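Local coordinates for acetylxylan esterase / glucomannan deacetylase (Cellvibrio japonicus, PDB 2W9X), which removes acetyl groups from plant cell wall polysaccharides, hydrolysing acetylated glucomannan in strong preference to acetylated xylan, at residues B[46-58]-B[110-124]. Residues are numbered along the deposited sequence; the frame is centred on the assembly and turned at random.
Sequences VSYTYSWPAVYFE and RLEKLTETQSTSGRF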
# COMPACT_ATOMS: atom_id res chain seq x y z
N VAL B 46 -13.10 37.02 -19.95
CA VAL B 46 -13.14 36.05 -18.85
C VAL B 46 -11.73 36.01 -18.26
O VAL B 46 -10.74 36.03 -19.01
CB VAL B 46 -13.59 34.64 -19.32
CG1 VAL B 46 -13.52 33.62 -18.18
CG2 VAL B 46 -14.98 34.69 -19.88
N SER B 47 -11.65 36.02 -16.93
CA SER B 47 -10.36 36.03 -16.27
C SER B 47 -10.17 34.79 -15.41
O SER B 47 -11.05 34.40 -14.63
CB SER B 47 -10.16 37.31 -15.46
OG SER B 47 -10.94 37.31 -14.29
N TYR B 48 -9.01 34.18 -15.58
CA TYR B 48 -8.62 33.01 -14.84
C TYR B 48 -7.50 33.43 -13.90
O TYR B 48 -6.41 33.80 -14.35
CB TYR B 48 -8.16 31.90 -15.81
CG TYR B 48 -9.12 31.67 -16.96
CD1 TYR B 48 -10.23 30.83 -16.82
CD2 TYR B 48 -8.93 32.32 -18.18
CE1 TYR B 48 -11.13 30.63 -17.89
CE2 TYR B 48 -9.82 32.13 -19.24
CZ TYR B 48 -10.91 31.28 -19.09
OH TYR B 48 -11.79 31.10 -20.15
N THR B 49 -7.80 33.45 -12.60
CA THR B 49 -6.83 33.78 -11.55
C THR B 49 -6.36 32.50 -10.83
O THR B 49 -7.18 31.64 -10.50
CB THR B 49 -7.41 34.83 -10.54
OG1 THR B 49 -7.88 35.97 -11.27
CG2 THR B 49 -6.38 35.31 -9.53
N TYR B 50 -5.05 32.37 -10.62
CA TYR B 50 -4.45 31.14 -10.05
C TYR B 50 -3.27 31.46 -9.12
O TYR B 50 -2.66 32.52 -9.22
CB TYR B 50 -3.98 30.21 -11.18
CG TYR B 50 -3.34 30.98 -12.29
CD1 TYR B 50 -4.11 31.48 -13.35
CD2 TYR B 50 -1.97 31.28 -12.24
CE1 TYR B 50 -3.51 32.24 -14.37
CE2 TYR B 50 -1.37 32.03 -13.23
CZ TYR B 50 -2.14 32.51 -14.29
OH TYR B 50 -1.54 33.25 -15.27
N SER B 51 -2.94 30.53 -8.22
CA SER B 51 -1.74 30.67 -7.36
C SER B 51 -1.06 29.35 -7.00
O SER B 51 0.16 29.32 -6.76
CB SER B 51 -2.06 31.46 -6.09
OG SER B 51 -3.10 30.83 -5.38
N TRP B 52 -1.83 28.26 -6.96
CA TRP B 52 -1.26 26.93 -6.72
C TRP B 52 -0.33 26.56 -7.90
O TRP B 52 -0.51 27.07 -9.01
CB TRP B 52 -2.36 25.88 -6.53
CG TRP B 52 -3.13 25.97 -5.24
CD1 TRP B 52 -4.37 26.52 -5.07
CD2 TRP B 52 -2.72 25.51 -3.93
NE1 TRP B 52 -4.76 26.43 -3.75
CE2 TRP B 52 -3.77 25.81 -3.03
CE3 TRP B 52 -1.57 24.87 -3.44
CZ2 TRP B 52 -3.71 25.50 -1.66
CZ3 TRP B 52 -1.51 24.55 -2.06
CH2 TRP B 52 -2.59 24.87 -1.19
N PRO B 53 0.68 25.71 -7.65
CA PRO B 53 1.64 25.45 -8.73
C PRO B 53 1.05 24.70 -9.95
O PRO B 53 -0.02 24.09 -9.84
CB PRO B 53 2.73 24.59 -8.07
CG PRO B 53 2.37 24.43 -6.63
CD PRO B 53 0.99 24.98 -6.40
N ALA B 54 1.75 24.77 -11.09
CA ALA B 54 1.57 23.85 -12.22
C ALA B 54 0.22 23.92 -12.97
O ALA B 54 -0.14 22.98 -13.70
CB ALA B 54 1.89 22.40 -11.80
N VAL B 55 -0.49 25.03 -12.79
CA VAL B 55 -1.73 25.33 -13.50
C VAL B 55 -1.47 25.31 -15.02
O VAL B 55 -0.36 25.64 -15.46
CB VAL B 55 -2.32 26.70 -13.01
CG1 VAL B 55 -3.33 27.25 -13.97
CG2 VAL B 55 -2.95 26.53 -11.63
N TYR B 56 -2.46 24.89 -15.80
CA TYR B 56 -2.35 24.90 -17.26
C TYR B 56 -3.66 25.19 -17.99
O TYR B 56 -4.75 24.96 -17.45
CB TYR B 56 -1.72 23.60 -17.80
CG TYR B 56 -2.45 22.32 -17.45
CD1 TYR B 56 -3.41 21.80 -18.31
CD2 TYR B 56 -2.15 21.62 -16.27
CE1 TYR B 56 -4.09 20.61 -18.01
CE2 TYR B 56 -2.82 20.44 -15.96
CZ TYR B 56 -3.78 19.94 -16.83
OH TYR B 56 -4.43 18.77 -16.52
N PHE B 57 -3.53 25.70 -19.21
CA PHE B 57 -4.66 26.02 -20.09
C PHE B 57 -4.40 25.43 -21.48
O PHE B 57 -3.29 25.56 -22.02
CB PHE B 57 -4.84 27.54 -20.21
CG PHE B 57 -4.99 28.24 -18.89
CD1 PHE B 57 -6.26 28.46 -18.34
CD2 PHE B 57 -3.87 28.70 -18.20
CE1 PHE B 57 -6.39 29.11 -17.12
CE2 PHE B 57 -4.01 29.35 -16.97
CZ PHE B 57 -5.27 29.55 -16.43
N GLU B 58 -5.42 24.77 -22.04
CA GLU B 58 -5.30 24.12 -23.34
C GLU B 58 -6.37 24.60 -24.30
O GLU B 58 -7.49 24.92 -23.88
CB GLU B 58 -5.36 22.60 -23.23
CG GLU B 58 -4.11 21.98 -22.62
CD GLU B 58 -4.29 20.52 -22.28
OE1 GLU B 58 -3.58 19.70 -22.87
OE2 GLU B 58 -5.15 20.19 -21.42
N ARG B 110 -0.89 24.28 -25.49
CA ARG B 110 -0.88 24.09 -24.04
C ARG B 110 0.04 25.12 -23.37
O ARG B 110 1.23 25.18 -23.68
CB ARG B 110 -0.41 22.66 -23.71
CG ARG B 110 -0.44 22.28 -22.23
CD ARG B 110 -0.04 20.83 -22.05
NE ARG B 110 0.02 20.43 -20.64
CZ ARG B 110 -0.86 19.65 -20.03
NH1 ARG B 110 -1.90 19.15 -20.68
NH2 ARG B 110 -0.69 19.35 -18.75
N LEU B 111 -0.52 25.93 -22.48
CA LEU B 111 0.25 26.90 -21.71
C LEU B 111 0.40 26.37 -20.28
O LEU B 111 -0.60 25.96 -19.67
CB LEU B 111 -0.46 28.26 -21.70
CG LEU B 111 -0.02 29.34 -20.70
CD1 LEU B 111 1.25 30.05 -21.15
CD2 LEU B 111 -1.15 30.36 -20.45
N GLU B 112 1.63 26.37 -19.75
CA GLU B 112 1.87 25.85 -18.39
C GLU B 112 2.61 26.83 -17.49
O GLU B 112 3.63 27.39 -17.86
CB GLU B 112 2.68 24.53 -18.44
CG GLU B 112 2.00 23.39 -19.21
CD GLU B 112 2.85 22.14 -19.35
OE1 GLU B 112 4.10 22.19 -19.18
OE2 GLU B 112 2.26 21.09 -19.66
N LYS B 113 2.09 27.01 -16.27
CA LYS B 113 2.80 27.71 -15.20
C LYS B 113 3.95 26.83 -14.67
O LYS B 113 3.78 25.62 -14.46
CB LYS B 113 1.82 28.07 -14.09
CG LYS B 113 2.39 28.67 -12.81
CD LYS B 113 1.41 28.39 -11.68
CE LYS B 113 1.26 29.54 -10.71
NZ LYS B 113 2.35 29.61 -9.71
N LEU B 114 5.12 27.43 -14.49
CA LEU B 114 6.33 26.72 -14.07
C LEU B 114 6.68 27.02 -12.62
O LEU B 114 7.13 26.16 -11.89
CB LEU B 114 7.51 27.15 -14.95
CG LEU B 114 7.80 26.46 -16.28
CD1 LEU B 114 6.59 25.91 -16.96
CD2 LEU B 114 8.63 27.34 -17.21
N THR B 115 6.47 28.27 -12.23
CA THR B 115 7.00 28.80 -10.97
C THR B 115 5.98 28.73 -9.82
O THR B 115 4.80 28.48 -10.03
CB THR B 115 7.46 30.24 -11.16
OG1 THR B 115 6.45 30.97 -11.86
CG2 THR B 115 8.78 30.30 -11.95
N GLU B 116 6.48 28.94 -8.60
CA GLU B 116 5.66 28.93 -7.41
C GLU B 116 5.45 30.36 -6.93
O GLU B 116 6.40 31.17 -6.93
CB GLU B 116 6.33 28.13 -6.29
CG GLU B 116 5.48 28.09 -5.01
CD GLU B 116 6.08 27.27 -3.89
OE1 GLU B 116 7.33 27.20 -3.76
OE2 GLU B 116 5.29 26.70 -3.12
N THR B 117 4.21 30.64 -6.55
CA THR B 117 3.79 31.93 -6.00
C THR B 117 3.06 31.65 -4.68
O THR B 117 1.90 31.23 -4.69
CB THR B 117 2.80 32.65 -6.95
OG1 THR B 117 1.76 31.75 -7.35
CG2 THR B 117 3.51 33.20 -8.19
N GLN B 118 3.74 31.87 -3.56
CA GLN B 118 3.14 31.60 -2.24
C GLN B 118 2.37 32.78 -1.65
O GLN B 118 1.48 32.60 -0.81
CB GLN B 118 4.20 31.11 -1.24
CG GLN B 118 4.71 29.71 -1.56
CD GLN B 118 5.77 29.22 -0.59
OE1 GLN B 118 6.88 29.75 -0.55
NE2 GLN B 118 5.44 28.19 0.18
N SER B 119 2.70 33.98 -2.11
CA SER B 119 2.12 35.18 -1.52
C SER B 119 1.46 36.09 -2.55
O SER B 119 1.05 37.21 -2.21
CB SER B 119 3.18 35.94 -0.72
OG SER B 119 4.34 36.14 -1.50
N THR B 120 1.33 35.61 -3.79
CA THR B 120 0.68 36.40 -4.85
C THR B 120 -0.14 35.51 -5.81
O THR B 120 -0.13 34.28 -5.70
CB THR B 120 1.70 37.18 -5.71
OG1 THR B 120 2.52 36.26 -6.41
CG2 THR B 120 2.57 38.11 -4.86
N SER B 121 -0.84 36.14 -6.75
CA SER B 121 -1.54 35.40 -7.79
C SER B 121 -1.26 35.99 -9.17
O SER B 121 -0.66 37.05 -9.29
CB SER B 121 -3.04 35.34 -7.50
OG SER B 121 -3.61 36.64 -7.48
N GLY B 122 -1.68 35.27 -10.21
CA GLY B 122 -1.54 35.74 -11.59
C GLY B 122 -2.83 35.54 -12.36
O GLY B 122 -3.67 34.74 -11.96
N ARG B 123 -3.01 36.28 -13.45
CA ARG B 123 -4.20 36.11 -14.27
C ARG B 123 -3.87 35.79 -15.73
O ARG B 123 -2.97 36.37 -16.34
CB ARG B 123 -5.10 37.35 -14.19
CG ARG B 123 -5.24 37.95 -12.78
CD ARG B 123 -6.51 38.77 -12.62
NE ARG B 123 -6.46 40.05 -13.32
CZ ARG B 123 -6.90 40.25 -14.55
NH1 ARG B 123 -7.42 39.24 -15.24
NH2 ARG B 123 -6.84 41.46 -15.12
N PHE B 124 -4.63 34.83 -16.28
CA PHE B 124 -4.64 34.56 -17.71
C PHE B 124 -6.00 34.98 -18.25
O PHE B 124 -7.04 34.66 -17.65
CB PHE B 124 -4.39 33.07 -17.97
CG PHE B 124 -4.41 32.68 -19.43
CD1 PHE B 124 -3.54 33.27 -20.34
CD2 PHE B 124 -5.27 31.67 -19.87
CE1 PHE B 124 -3.56 32.89 -21.69
CE2 PHE B 124 -5.28 31.28 -21.22
CZ PHE B 124 -4.42 31.88 -22.12
O HOH W 1 0.37 32.58 -9.55
O HOH W 2 2.45 28.42 -6.54
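R110 sets CG opposite its backbone N (chi1 -176°) and runs extended to NE, which lays its guanidinium flat over the Y56 ring. CZ of R110 lies 4.0 Å from the centroid of that ring, a cation-pi stack with planes 23° apart. NH1 of R110 reaches OE1 of E58 at 2.8 Å, a salt bridge whose hydrogen bond is bent and weak. NE of R110 binds OE2 of E112 at 2.5 Å, in the guanidinium plane. F57 and F124 come from the two sheets of the N-terminal β-sandwich. CD2 of F124 sits over the F57 ring, 3.6 Å from CG of F57. O of G122 lies over the centre of the Y50 ring. Antiparallel ladders 47-50/122-124 and 56-58/110-113 hold the backbones. At the end of strand 110-113, K113 bends toward its tip. Its CE lies 3.5 Å from O of W52. NZ of K113 donates to O of T115 at 2.7 Å. One water links O of Y50 to OG1 of T117. The contact thus joins both sheets through an aromatic interior. E58 is shared with R141, and E112 with R78 and K186. Together with OH of Y192, these carboxylates probably keep the R110 guanidinium flat on Y56.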